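PDB 5J3U: protein Kinase A from Toxoplasma gondii, which binds cyclic AMP through two cyclic nucleotide-binding domains and, as a regulatory chain, probably binds and inhibits the kinase catalytic subunit. Local coordinates for residues Leu16-Leu21 / Ala158-Met163; Cys57-Gln62 / Leu111-Arg116; Leu66-Leu71 / Ala101-Val106; Leu176-Tyr181 / Leu238-Phe243. All coordinates share one frame; numbering follows the deposited sequence.

Contact 1. Residues Leu16-Leu21 / Ala158-Met163; sequences LRQSFL and ALRTEM
The backbone O of Gln18 is gripped twice by one guanidinium group. Arg160 NE donates to Gln18 O over 2.7 Å and Arg160 NH2 donates to the same oxygen over 3.0 Å. The oxygen lies close to the guanidinium plane, a side-on grip. The Arg160 chain runs extended from CG to NE, carrying the group across from strand 159-165. Phe20 CE1 lies over one face of the guanidinium, off toward its rim, 3.3 Å from Arg160 NH1, the planes tilted by 40°. At the ring's edge sits Leu159 O, 3.7 Å from Phe20 CD1. Farther along the strand, a water donates to Glu162 OE2 over 2.6 Å and, weakly, to Gln18 OE1. Arg160 NH1 also has a long, weak ion pair with Glu239. A planar cation suits this place: it can bond in its plane while an aromatic CH rests on a face. One carbonyl oxygen takes two N-H groups of a cation, which fixes the rotation of the guanidinium about the end of the Arg160 chain.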
loop_
_atom_site.group_PDB
_atom_site.type_symbol
_atom_site.label_atom_id
_atom_site.label_comp_id
_atom_site.label_asym_id
_atom_site.label_seq_id
_atom_site.Cartn_x
_atom_site.Cartn_y
_atom_site.Cartn_z
ATOM N N LEU A 16 -9.704 -4.348 1.277
ATOM C CA LEU A 16 -8.929 -4.710 2.474
ATOM C C LEU A 16 -7.558 -5.232 2.128
ATOM O O LEU A 16 -6.574 -4.865 2.779
ATOM C CB LEU A 16 -9.625 -5.743 3.363
ATOM C CG LEU A 16 -10.607 -5.196 4.387
ATOM C CD1 LEU A 16 -11.213 -6.390 5.113
ATOM C CD2 LEU A 16 -9.974 -4.263 5.406
ATOM N N ARG A 17 -7.482 -6.090 1.136
ATOM C CA ARG A 17 -6.220 -6.623 0.700
ATOM C C ARG A 17 -5.277 -5.511 0.259
ATOM O O ARG A 17 -4.082 -5.633 0.466
ATOM C CB ARG A 17 -6.412 -7.606 -0.450
ATOM C CG ARG A 17 -5.128 -8.136 -1.050
ATOM C CD ARG A 17 -4.254 -8.849 -0.011
ATOM N NE ARG A 17 -4.906 -10.095 0.468
ATOM C CZ ARG A 17 -4.585 -10.754 1.598
ATOM N NH1 ARG A 17 -3.628 -10.284 2.398
ATOM N NH2 ARG A 17 -5.247 -11.876 1.951
ATOM N N GLN A 18 -5.801 -4.450 -0.362
ATOM C CA GLN A 18 -4.955 -3.288 -0.725
ATOM C C GLN A 18 -4.634 -2.309 0.401
ATOM O O GLN A 18 -3.782 -1.440 0.225
ATOM C CB GLN A 18 -5.577 -2.530 -1.909
ATOM C CG GLN A 18 -5.561 -3.333 -3.204
ATOM C CD GLN A 18 -4.181 -3.912 -3.511
ATOM O OE1 GLN A 18 -3.202 -3.188 -3.546
ATOM N NE2 GLN A 18 -4.105 -5.232 -3.676
ATOM N N SER A 19 -5.285 -2.428 1.541
ATOM C CA SER A 19 -5.120 -1.469 2.622
ATOM C C SER A 19 -3.829 -1.793 3.358
ATOM O O SER A 19 -3.635 -2.931 3.794
ATOM C CB SER A 19 -6.263 -1.583 3.587
ATOM O OG SER A 19 -6.165 -0.638 4.631
ATOM N N PHE A 20 -2.962 -0.800 3.580
ATOM C CA PHE A 20 -1.691 -1.118 4.220
ATOM C C PHE A 20 -1.760 -1.983 5.472
ATOM O O PHE A 20 -1.020 -2.952 5.520
ATOM C CB PHE A 20 -0.868 0.121 4.525
ATOM C CG PHE A 20 -0.497 0.882 3.318
ATOM C CD1 PHE A 20 0.378 0.344 2.374
ATOM C CD2 PHE A 20 -1.012 2.140 3.100
ATOM C CE1 PHE A 20 0.657 1.036 1.216
ATOM C CE2 PHE A 20 -0.686 2.866 1.948
ATOM C CZ PHE A 20 0.159 2.308 1.013
ATOM N N LEU A 21 -2.626 -1.687 6.448
ATOM C CA LEU A 21 -2.566 -2.464 7.696
ATOM C C LEU A 21 -3.039 -3.900 7.540
ATOM O O LEU A 21 -2.762 -4.703 8.393
ATOM C CB LEU A 21 -3.340 -1.828 8.844
ATOM C CG LEU A 21 -2.792 -0.510 9.373
ATOM C CD1 LEU A 21 -3.649 -0.124 10.556
ATOM C CD2 LEU A 21 -1.296 -0.548 9.731
ATOM N N ALA A 158 4.601 2.649 3.163
ATOM C CA ALA A 158 3.867 2.642 1.882
ATOM C C ALA A 158 4.054 1.357 1.008
ATOM O O ALA A 158 3.653 1.332 -0.200
ATOM C CB ALA A 158 4.313 3.839 1.084
ATOM N N LEU A 159 4.691 0.334 1.549
ATOM C CA LEU A 159 4.905 -0.926 0.815
ATOM C C LEU A 159 3.776 -1.933 0.972
ATOM O O LEU A 159 3.169 -2.020 2.051
ATOM C CB LEU A 159 6.190 -1.589 1.280
ATOM C CG LEU A 159 7.471 -0.845 0.967
ATOM C CD1 LEU A 159 8.682 -1.584 1.437
ATOM C CD2 LEU A 159 7.626 -0.564 -0.525
ATOM N N ARG A 160 3.499 -2.662 -0.108
ATOM C CA ARG A 160 2.652 -3.864 -0.110
ATOM C C ARG A 160 3.471 -5.027 -0.611
ATOM O O ARG A 160 4.568 -4.796 -1.114
ATOM C CB ARG A 160 1.418 -3.673 -0.976
ATOM C CG ARG A 160 0.535 -2.539 -0.515
ATOM C CD ARG A 160 -0.529 -2.292 -1.570
ATOM N NE ARG A 160 -1.470 -1.251 -1.234
ATOM C CZ ARG A 160 -1.310 0.057 -1.442
ATOM N NH1 ARG A 160 -0.180 0.572 -1.951
ATOM N NH2 ARG A 160 -2.297 0.879 -1.074
ATOM N N THR A 161 3.052 -6.245 -0.318
ATOM C CA THR A 161 3.787 -7.455 -0.753
ATOM C C THR A 161 2.932 -8.228 -1.700
ATOM O O THR A 161 1.727 -8.357 -1.471
ATOM C CB THR A 161 4.207 -8.328 0.433
ATOM O OG1 THR A 161 5.213 -7.600 1.160
ATOM C CG2 THR A 161 4.781 -9.641 0.007
ATOM N N GLU A 162 3.529 -8.755 -2.743
ATOM C CA GLU A 162 2.821 -9.661 -3.670
ATOM C C GLU A 162 3.720 -10.891 -3.966
ATOM O O GLU A 162 4.944 -10.745 -4.010
ATOM C CB GLU A 162 2.535 -8.961 -4.995
ATOM C CG GLU A 162 1.578 -7.785 -4.866
ATOM C CD GLU A 162 1.244 -7.098 -6.197
ATOM O OE1 GLU A 162 1.718 -7.541 -7.265
ATOM O OE2 GLU A 162 0.507 -6.073 -6.131
ATOM N N MET A 163 3.111 -12.071 -4.132
ATOM C CA MET A 163 3.829 -13.327 -4.426
ATOM C C MET A 163 3.497 -13.726 -5.859
ATOM O O MET A 163 2.347 -13.638 -6.279
ATOM C CB MET A 163 3.385 -14.439 -3.442
ATOM C CG MET A 163 4.176 -15.741 -3.534
ATOM S SD MET A 163 5.834 -15.618 -2.825
ATOM C CE MET A 163 5.422 -15.455 -1.089
HETATM O O HOH W 1 -0.173 -4.557 -4.123
#

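Contact 2. Residues Cys57-Gln62 / Leu111-Arg116; sequences CLYIVQ and LWELGR
Two neighbouring strands of the first cyclic nucleotide-binding domain, 57-61 and 109-115, pair antiparallel in the middle of a four-stranded sheet of its β-roll. Leu58 with Leu114 and Ile60 with Trp112 form the hydrogen-bonded pairs; Leu58 N reaches Leu114 O at 2.9 Å and Ile60 N reaches Trp112 O at 3.0 Å. On their face, Leu58 CD1 lies 3.9 Å from Leu114 CB. The other face carries Tyr59, Val61, Leu111 and Glu113. Tyr59 CD1 meets Leu111 CD1 at 4.0 Å, while Glu113 runs alongside the tyrosine with its carboxylate turned 72° from the ring. Where the chain turns a corner at Gln62, Trp112 NE1 donates to Gln62 OE1 over 2.8 Å. Gln62 CG stands anti to its own N (chi1 180°) and its side chain stays extended, carrying the amide to the indole edge; the two planes are only 4° apart. An amide oxygen suits the indole N-H, giving the polar atom of a buried tryptophan an in-plane acceptor and tying the corner to the neighbouring strand.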
loop_
_atom_site.group_PDB
_atom_site.type_symbol
_atom_site.label_atom_id
_atom_site.label_comp_id
_atom_site.label_asym_id
_atom_site.label_seq_id
_atom_site.Cartn_x
_atom_site.Cartn_y
_atom_site.Cartn_z
ATOM N N CYS A 57 -13.036 1.801 17.296
ATOM C CA CYS A 57 -13.098 1.173 16.000
ATOM C C CYS A 57 -12.277 1.948 14.972
ATOM O O CYS A 57 -11.837 3.084 15.234
ATOM C CB CYS A 57 -14.544 1.108 15.563
ATOM S SG CYS A 57 -15.304 2.718 15.393
ATOM N N LEU A 58 -12.101 1.339 13.800
ATOM C CA LEU A 58 -11.563 1.997 12.641
ATOM C C LEU A 58 -12.513 1.783 11.501
ATOM O O LEU A 58 -13.448 0.990 11.625
ATOM C CB LEU A 58 -10.167 1.486 12.350
ATOM C CG LEU A 58 -9.976 0.022 11.901
ATOM C CD1 LEU A 58 -10.476 -0.187 10.479
ATOM C CD2 LEU A 58 -8.497 -0.342 11.956
ATOM N N TYR A 59 -12.315 2.531 10.436
ATOM C CA TYR A 59 -13.128 2.444 9.240
ATOM C C TYR A 59 -12.303 2.295 7.989
ATOM O O TYR A 59 -11.189 2.805 7.898
ATOM C CB TYR A 59 -13.919 3.754 9.084
ATOM C CG TYR A 59 -14.794 4.055 10.264
ATOM C CD1 TYR A 59 -16.096 3.531 10.346
ATOM C CD2 TYR A 59 -14.328 4.824 11.308
ATOM C CE1 TYR A 59 -16.897 3.792 11.420
ATOM C CE2 TYR A 59 -15.140 5.104 12.384
ATOM C CZ TYR A 59 -16.412 4.577 12.433
ATOM O OH TYR A 59 -17.187 4.845 13.515
ATOM N N ILE A 60 -12.905 1.671 6.973
ATOM C CA ILE A 60 -12.378 1.745 5.637
ATOM C C ILE A 60 -13.464 2.222 4.674
ATOM O O ILE A 60 -14.645 1.906 4.827
ATOM C CB ILE A 60 -11.709 0.409 5.238
ATOM C CG1 ILE A 60 -10.985 0.573 3.899
ATOM C CG2 ILE A 60 -12.733 -0.702 5.149
ATOM C CD1 ILE A 60 -9.909 -0.468 3.612
ATOM N N VAL A 61 -13.080 3.006 3.687
ATOM C CA VAL A 61 -14.035 3.649 2.830
ATOM C C VAL A 61 -14.296 2.786 1.615
ATOM O O VAL A 61 -13.398 2.521 0.882
ATOM C CB VAL A 61 -13.520 5.031 2.350
ATOM C CG1 VAL A 61 -14.516 5.717 1.431
ATOM C CG2 VAL A 61 -13.229 5.925 3.528
ATOM N N GLN A 62 -15.538 2.376 1.415
ATOM C CA GLN A 62 -15.914 1.777 0.119
ATOM C C GLN A 62 -16.197 2.899 -0.916
ATOM O O GLN A 62 -15.699 2.883 -2.057
ATOM C CB GLN A 62 -17.068 0.797 0.282
ATOM C CG GLN A 62 -17.462 0.180 -1.056
ATOM C CD GLN A 62 -18.529 -0.853 -0.933
ATOM O OE1 GLN A 62 -18.736 -1.433 0.127
ATOM N NE2 GLN A 62 -19.238 -1.082 -2.031
ATOM N N LEU A 111 -19.084 3.074 4.364
ATOM C CA LEU A 111 -17.928 2.653 5.160
ATOM C C LEU A 111 -18.146 1.240 5.708
ATOM O O LEU A 111 -19.274 0.747 5.787
ATOM C CB LEU A 111 -17.816 3.555 6.393
ATOM C CG LEU A 111 -17.837 5.086 6.105
ATOM C CD1 LEU A 111 -17.677 5.775 7.438
ATOM C CD2 LEU A 111 -16.770 5.528 5.121
ATOM N N TRP A 112 -17.047 0.635 6.136
ATOM C CA TRP A 112 -17.065 -0.608 6.854
ATOM C C TRP A 112 -16.291 -0.371 8.112
ATOM O O TRP A 112 -15.202 0.174 8.084
ATOM C CB TRP A 112 -16.422 -1.710 6.052
ATOM C CG TRP A 112 -17.162 -1.989 4.812
ATOM C CD1 TRP A 112 -16.960 -1.458 3.582
ATOM C CD2 TRP A 112 -18.294 -2.844 4.706
ATOM N NE1 TRP A 112 -17.894 -1.938 2.696
ATOM C CE2 TRP A 112 -18.710 -2.814 3.361
ATOM C CE3 TRP A 112 -18.977 -3.658 5.617
ATOM C CZ2 TRP A 112 -19.774 -3.584 2.895
ATOM C CZ3 TRP A 112 -20.012 -4.412 5.151
ATOM C CH2 TRP A 112 -20.421 -4.339 3.804
ATOM N N GLU A 113 -16.864 -0.778 9.201
ATOM C CA GLU A 113 -16.363 -0.524 10.541
ATOM C C GLU A 113 -15.783 -1.804 11.171
ATOM O O GLU A 113 -16.436 -2.844 11.124
ATOM C CB GLU A 113 -17.534 0.002 11.378
ATOM C CG GLU A 113 -17.208 0.206 12.852
ATOM C CD GLU A 113 -18.380 0.744 13.670
ATOM O OE1 GLU A 113 -19.187 1.502 13.133
ATOM O OE2 GLU A 113 -18.477 0.384 14.858
ATOM N N LEU A 114 -14.594 -1.721 11.787
ATOM C CA LEU A 114 -13.963 -2.811 12.481
ATOM C C LEU A 114 -13.725 -2.445 13.926
ATOM O O LEU A 114 -13.065 -1.410 14.240
ATOM C CB LEU A 114 -12.587 -3.134 11.855
ATOM C CG LEU A 114 -11.810 -4.318 12.470
ATOM C CD1 LEU A 114 -12.529 -5.654 12.310
ATOM C CD2 LEU A 114 -10.444 -4.450 11.835
ATOM N N GLY A 115 -14.180 -3.303 14.835
ATOM C CA GLY A 115 -13.981 -3.067 16.266
ATOM C C GLY A 115 -12.572 -3.302 16.769
ATOM O O GLY A 115 -11.787 -4.051 16.187
ATOM N N ARG A 116 -12.240 -2.584 17.829
ATOM C CA ARG A 116 -10.933 -2.655 18.458
ATOM C C ARG A 116 -10.545 -4.081 18.879
ATOM O O ARG A 116 -9.377 -4.473 18.737
ATOM C CB ARG A 116 -10.890 -1.723 19.678
ATOM C CG ARG A 116 -9.635 -1.852 20.508
ATOM C CD ARG A 116 -9.688 -0.982 21.744
ATOM N NE ARG A 116 -9.476 0.429 21.450
ATOM C CZ ARG A 116 -8.288 1.033 21.309
ATOM N NH1 ARG A 116 -7.149 0.343 21.367
ATOM N NH2 ARG A 116 -8.237 2.361 21.089
#

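Contact 3. Residues Leu66-Leu71 / Ala101-Val106; sequences LNCSKL and ATVTSV. With CMP (adenosine-3',5'-cyclic-monophosphate), chain C.
Cys68, Lys70, Ala101 and Val103 belong to the cyclic AMP pocket of the first cyclic nucleotide-binding domain. Cys68 SG lies 3.6 Å from C8 of the adenine, Val103 CG2 3.9 Å from the ribose O4', and Ala101 O 3.4 Å from C5' of the nucleotide. A thiol and a branched apolar side chain suit a place against the base and sugar. Cys68 SG sits beside its backbone N (chi1 -57°) and also touches Val103 CG2 at 4.0 Å. Lys70, extended beyond CG, brings its CE within 3.8 Å of adenine N1. The strands are joined by the hydrogen-bonded pairs Asn67 with Thr104 and Ser69 with Thr102, the shortest link being Ser69 N to Thr102 O at 2.7 Å. On the face turned from the nucleotide, a water donates to Ser69 OG, which also bonds Glu76, and to Asn67 O. Glu90 and Arg99 bind the nucleotide elsewhere. Strands 66-72 and 102-105 are central in their four-stranded sheet, flanked by 75-82 and 47-49, with Phe88 of strand 87-88 against Leu66 and Val103.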
loop_
_atom_site.group_PDB
_atom_site.type_symbol
_atom_site.label_atom_id
_atom_site.label_comp_id
_atom_site.label_asym_id
_atom_site.label_seq_id
_atom_site.Cartn_x
_atom_site.Cartn_y
_atom_site.Cartn_z
ATOM N N LEU A 66 -14.003 12.000 2.852
ATOM C CA LEU A 66 -14.090 12.605 4.185
ATOM C C LEU A 66 -12.877 13.480 4.408
ATOM O O LEU A 66 -11.846 13.241 3.830
ATOM C CB LEU A 66 -14.135 11.589 5.309
ATOM C CG LEU A 66 -15.218 10.515 5.207
ATOM C CD1 LEU A 66 -14.663 9.281 4.494
ATOM C CD2 LEU A 66 -15.780 10.117 6.544
ATOM N N ASN A 67 -13.023 14.514 5.237
ATOM C CA ASN A 67 -11.912 15.380 5.615
ATOM C C ASN A 67 -11.519 15.016 7.009
ATOM O O ASN A 67 -12.383 14.859 7.851
ATOM C CB ASN A 67 -12.343 16.855 5.635
ATOM C CG ASN A 67 -12.517 17.434 4.266
ATOM O OD1 ASN A 67 -12.129 16.856 3.261
ATOM N ND2 ASN A 67 -13.091 18.605 4.225
ATOM N N CYS A 68 -10.212 14.930 7.241
ATOM C CA CYS A 68 -9.622 14.772 8.580
ATOM C C CYS A 68 -9.077 16.161 8.931
ATOM O O CYS A 68 -8.381 16.799 8.079
ATOM C CB CYS A 68 -8.467 13.785 8.559
ATOM S SG CYS A 68 -8.958 12.151 7.930
ATOM N N SER A 69 -9.378 16.629 10.141
ATOM C CA SER A 69 -8.952 17.966 10.560
ATOM C C SER A 69 -8.467 18.009 12.009
ATOM O O SER A 69 -8.804 17.120 12.818
ATOM C CB SER A 69 -10.080 18.957 10.368
ATOM O OG SER A 69 -11.099 18.626 11.271
ATOM N N LYS A 70 -7.635 19.029 12.303
ATOM C CA LYS A 70 -7.140 19.257 13.683
ATOM C C LYS A 70 -7.553 20.641 14.173
ATOM O O LYS A 70 -7.462 21.630 13.425
ATOM C CB LYS A 70 -5.632 19.147 13.745
ATOM C CG LYS A 70 -5.128 17.732 13.574
ATOM C CD LYS A 70 -3.616 17.738 13.413
ATOM C CE LYS A 70 -2.961 16.466 13.906
ATOM N NZ LYS A 70 -1.500 16.660 14.047
ATOM N N LEU A 71 -7.949 20.716 15.452
ATOM C CA LEU A 71 -8.370 21.997 16.010
ATOM C C LEU A 71 -7.087 22.662 16.504
ATOM O O LEU A 71 -6.499 22.250 17.508
ATOM C CB LEU A 71 -9.403 21.830 17.136
ATOM C CG LEU A 71 -9.904 23.143 17.791
ATOM C CD1 LEU A 71 -10.469 24.105 16.748
ATOM C CD2 LEU A 71 -10.906 22.827 18.893
ATOM N N ALA A 101 -7.409 13.448 15.282
ATOM C CA ALA A 101 -8.037 14.357 14.357
ATOM C C ALA A 101 -9.563 14.074 14.379
ATOM O O ALA A 101 -10.010 13.045 14.892
ATOM C CB ALA A 101 -7.487 14.159 12.930
ATOM N N THR A 102 -10.316 15.007 13.829
ATOM C CA THR A 102 -11.735 14.917 13.627
ATOM C C THR A 102 -11.945 14.510 12.163
ATOM O O THR A 102 -11.252 14.987 11.269
ATOM C CB THR A 102 -12.363 16.311 13.939
ATOM O OG1 THR A 102 -12.335 16.532 15.350
ATOM C CG2 THR A 102 -13.749 16.463 13.391
ATOM N N VAL A 103 -12.894 13.620 11.902
ATOM C CA VAL A 103 -13.146 13.211 10.563
ATOM C C VAL A 103 -14.606 13.529 10.224
ATOM O O VAL A 103 -15.499 13.093 10.930
ATOM C CB VAL A 103 -12.873 11.702 10.380
ATOM C CG1 VAL A 103 -13.020 11.341 8.914
ATOM C CG2 VAL A 103 -11.505 11.329 10.876
ATOM N N THR A 104 -14.820 14.233 9.128
ATOM C CA THR A 104 -16.141 14.646 8.712
ATOM C C THR A 104 -16.377 14.274 7.274
ATOM O O THR A 104 -15.554 14.546 6.433
ATOM C CB THR A 104 -16.254 16.203 8.918
ATOM O OG1 THR A 104 -16.021 16.477 10.294
ATOM C CG2 THR A 104 -17.645 16.703 8.601
ATOM N N SER A 105 -17.529 13.702 6.955
ATOM C CA SER A 105 -17.804 13.378 5.552
ATOM C C SER A 105 -18.028 14.605 4.716
ATOM O O SER A 105 -18.674 15.572 5.177
ATOM C CB SER A 105 -19.034 12.481 5.439
ATOM O OG SER A 105 -20.129 13.029 6.119
ATOM N N VAL A 106 -17.505 14.560 3.501
ATOM C CA VAL A 106 -17.700 15.603 2.485
ATOM C C VAL A 106 -18.877 15.232 1.551
ATOM O O VAL A 106 -19.626 16.101 1.100
ATOM C CB VAL A 106 -16.404 15.821 1.680
ATOM C CG1 VAL A 106 -16.663 16.661 0.436
ATOM C CG2 VAL A 106 -15.314 16.468 2.563
HETATM P P CMP C . -7.380 8.322 14.706
HETATM O O1P CMP C . -6.443 9.264 15.517
HETATM O O2P CMP C . -7.827 7.079 15.426
HETATM O "O5'" CMP C . -8.647 9.269 14.408
HETATM C "C5'" CMP C . -8.418 10.405 13.572
HETATM C "C4'" CMP C . -7.865 9.919 12.251
HETATM O "O4'" CMP C . -7.645 10.882 11.265
HETATM C "C3'" CMP C . -6.559 9.194 12.426
HETATM O "O3'" CMP C . -6.793 8.034 13.226
HETATM C "C2'" CMP C . -6.218 9.016 10.978
HETATM O "O2'" CMP C . -6.831 7.862 10.437
HETATM C "C1'" CMP C . -6.776 10.274 10.316
HETATM N N9 CMP C . -5.718 11.238 9.934
HETATM C C8 CMP C . -5.443 11.604 8.640
HETATM N N7 CMP C . -4.388 12.475 8.621
HETATM C C5 CMP C . -3.971 12.628 9.856
HETATM C C6 CMP C . -2.883 13.412 10.487
HETATM N N6 CMP C . -2.057 14.186 9.743
HETATM N N1 CMP C . -2.773 13.314 11.811
HETATM C C2 CMP C . -3.560 12.528 12.601
HETATM N N3 CMP C . -4.589 11.799 12.097
HETATM C C4 CMP C . -4.836 11.820 10.752
HETATM O O HOH W 2 -13.038 17.268 9.779
#

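Contact 4. Residues Leu176-Tyr181 / Leu238-Phe243; sequences LGDVFY and LERKSF
Arg240 takes hold of residues 177-178 with its side chain and its backbone. Its NE forms a salt bridge to Asp178 OD1 at 2.7 Å, and its NH2 donates to Gly177 O at 2.8 Å. The carboxylate is met on its anti side and stands 83° from the guanidinium plane. A bend at chi3 (-77°) turns the guanidinium back toward the loop, and Arg240 N adds a bond to Asp178 O. Arginine suits this place because separate N-H groups reach a carboxylate and a carbonyl at once. Its NH1 also forms a salt bridge to Glu220, and NH2 bonds Ala216 O of helix 215-219.

Next comes the strand pair: Phe180 N donates to Leu238 O at 2.8 Å, and Leu238 N returns the bond to Phe180 O. From helix 240-246, the edge of Phe243 meets the face of Phe180, a T-shaped pair with centroids 5.2 Å apart; Phe180 CB also touches Phe243 CD2 at 3.7 Å. Leu217 of helix 215-219 packs on both rings. Glu239 takes the N-cap position of helix 240-246. This strand-to-helix junction, beside a short helix, belongs to the second cyclic nucleotide-binding domain, where a β-roll passes into its C-terminal helices.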
loop_
_atom_site.group_PDB
_atom_site.type_symbol
_atom_site.label_atom_id
_atom_site.label_comp_id
_atom_site.label_asym_id
_atom_site.label_seq_id
_atom_site.Cartn_x
_atom_site.Cartn_y
_atom_site.Cartn_z
ATOM N N LEU A 176 1.215 -0.010 -19.133
ATOM C CA LEU A 176 1.323 1.161 -18.293
ATOM C C LEU A 176 1.979 0.683 -17.020
ATOM O O LEU A 176 1.640 -0.359 -16.561
ATOM C CB LEU A 176 -0.055 1.700 -17.859
ATOM C CG LEU A 176 -0.854 2.594 -18.780
ATOM C CD1 LEU A 176 -2.110 3.027 -18.033
ATOM C CD2 LEU A 176 -0.058 3.790 -19.296
ATOM N N GLY A 177 2.872 1.472 -16.491
ATOM C CA GLY A 177 3.540 1.130 -15.221
ATOM C C GLY A 177 3.337 2.188 -14.163
ATOM O O GLY A 177 3.745 3.339 -14.351
ATOM N N ASP A 178 2.773 1.761 -13.030
ATOM C CA ASP A 178 2.518 2.623 -11.899
ATOM C C ASP A 178 3.009 2.001 -10.581
ATOM O O ASP A 178 2.573 2.407 -9.508
ATOM C CB ASP A 178 1.033 2.875 -11.768
ATOM C CG ASP A 178 0.462 3.701 -12.888
ATOM O OD1 ASP A 178 1.096 4.685 -13.314
ATOM O OD2 ASP A 178 -0.644 3.344 -13.331
ATOM N N VAL A 179 3.942 1.053 -10.678
ATOM C CA VAL A 179 4.454 0.364 -9.443
ATOM C C VAL A 179 5.964 0.141 -9.550
ATOM O O VAL A 179 6.479 -0.300 -10.601
ATOM C CB VAL A 179 3.775 -0.995 -9.215
ATOM C CG1 VAL A 179 4.315 -1.688 -7.934
ATOM C CG2 VAL A 179 2.280 -0.819 -9.146
ATOM N N PHE A 180 6.672 0.430 -8.456
ATOM C CA PHE A 180 8.109 0.156 -8.307
ATOM C C PHE A 180 8.220 -1.086 -7.432
ATOM O O PHE A 180 7.472 -1.183 -6.466
ATOM C CB PHE A 180 8.785 1.372 -7.654
ATOM C CG PHE A 180 10.237 1.179 -7.277
ATOM C CD1 PHE A 180 11.202 0.977 -8.220
ATOM C CD2 PHE A 180 10.622 1.203 -5.937
ATOM C CE1 PHE A 180 12.531 0.857 -7.884
ATOM C CE2 PHE A 180 11.952 1.137 -5.591
ATOM C CZ PHE A 180 12.921 0.947 -6.535
ATOM N N TYR A 181 9.106 -2.025 -7.808
ATOM C CA TYR A 181 9.278 -3.295 -7.143
ATOM C C TYR A 181 10.695 -3.537 -6.588
ATOM O O TYR A 181 11.698 -3.092 -7.147
ATOM C CB TYR A 181 8.973 -4.426 -8.137
ATOM C CG TYR A 181 7.582 -4.453 -8.679
ATOM C CD1 TYR A 181 6.554 -5.073 -8.001
ATOM C CD2 TYR A 181 7.292 -3.843 -9.901
ATOM C CE1 TYR A 181 5.262 -5.111 -8.528
ATOM C CE2 TYR A 181 6.021 -3.842 -10.406
ATOM C CZ TYR A 181 5.015 -4.484 -9.740
ATOM O OH TYR A 181 3.738 -4.528 -10.242
ATOM N N LEU A 238 5.741 -0.457 -4.368
ATOM C CA LEU A 238 5.549 0.963 -4.046
ATOM C C LEU A 238 4.848 1.653 -5.228
ATOM O O LEU A 238 5.355 1.642 -6.351
ATOM C CB LEU A 238 6.887 1.610 -3.836
ATOM C CG LEU A 238 6.959 3.018 -3.275
ATOM C CD1 LEU A 238 6.435 3.044 -1.845
ATOM C CD2 LEU A 238 8.353 3.591 -3.362
ATOM N N GLU A 239 3.672 2.208 -4.983
ATOM C CA GLU A 239 2.889 2.894 -6.022
ATOM C C GLU A 239 3.530 4.174 -6.464
ATOM O O GLU A 239 4.242 4.791 -5.738
ATOM C CB GLU A 239 1.493 3.238 -5.522
ATOM C CG GLU A 239 0.606 2.047 -5.337
ATOM C CD GLU A 239 -0.814 2.444 -4.978
ATOM O OE1 GLU A 239 -0.977 3.402 -4.201
ATOM O OE2 GLU A 239 -1.761 1.787 -5.449
ATOM N N ARG A 240 3.251 4.559 -7.712
ATOM C CA ARG A 240 3.821 5.742 -8.353
ATOM C C ARG A 240 3.801 7.014 -7.521
ATOM O O ARG A 240 4.834 7.712 -7.360
ATOM C CB ARG A 240 3.006 5.985 -9.647
ATOM C CG ARG A 240 3.312 7.291 -10.345
ATOM C CD ARG A 240 2.429 7.441 -11.575
ATOM N NE ARG A 240 2.924 6.608 -12.665
ATOM C CZ ARG A 240 3.966 6.905 -13.425
ATOM N NH1 ARG A 240 4.645 8.013 -13.239
ATOM N NH2 ARG A 240 4.338 6.069 -14.382
ATOM N N LYS A 241 2.638 7.291 -6.931
ATOM C CA LYS A 241 2.493 8.497 -6.145
ATOM C C LYS A 241 3.435 8.481 -4.933
ATOM O O LYS A 241 4.054 9.478 -4.651
ATOM C CB LYS A 241 1.058 8.706 -5.683
ATOM C CG LYS A 241 0.857 10.089 -5.104
ATOM C CD LYS A 241 -0.617 10.399 -4.928
ATOM C CE LYS A 241 -1.321 10.664 -6.248
ATOM N NZ LYS A 241 -2.625 11.354 -6.006
ATOM N N SER A 242 3.529 7.343 -4.244
ATOM C CA SER A 242 4.462 7.198 -3.117
ATOM C C SER A 242 5.899 7.257 -3.551
ATOM O O SER A 242 6.742 7.798 -2.854
ATOM C CB SER A 242 4.257 5.887 -2.369
ATOM O OG SER A 242 2.914 5.772 -2.046
ATOM N N PHE A 243 6.208 6.652 -4.701
ATOM C CA PHE A 243 7.547 6.731 -5.238
ATOM C C PHE A 243 8.000 8.183 -5.461
ATOM O O PHE A 243 9.094 8.616 -5.037
ATOM C CB PHE A 243 7.609 5.945 -6.555
ATOM C CG PHE A 243 8.943 5.952 -7.237
ATOM C CD1 PHE A 243 9.263 6.946 -8.184
ATOM C CD2 PHE A 243 9.821 4.886 -7.101
ATOM C CE1 PHE A 243 10.460 6.917 -8.850
ATOM C CE2 PHE A 243 11.017 4.849 -7.799
ATOM C CZ PHE A 243 11.338 5.860 -8.671
#

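How the contacts relate
Contacts 2 and 3 lie in the first cyclic nucleotide-binding domain, on two successive strand pairs of one β-roll, their centres 15 Å apart. They meet where Val61 CG2 packs 3.8 Å from Leu66 CD1. Contact 3 lines the pocket and touches the nucleotide, while the Leu58 side chain of contact 2 stays about 7 Å from it between nearest atoms. Contact 1 brings the chain before this roll against the second domain, touching contact 2 through Ser19 CB, 3.8 Å from Ile60 CD1. It also meets contact 4, through neighbouring strands 159-165 and 232-239. Contact 4 belongs to the second domain, 28 Å from contact 3 between centres; its Gly177 is about 6 Å, nearest atoms, from that domain's own cyclic AMP.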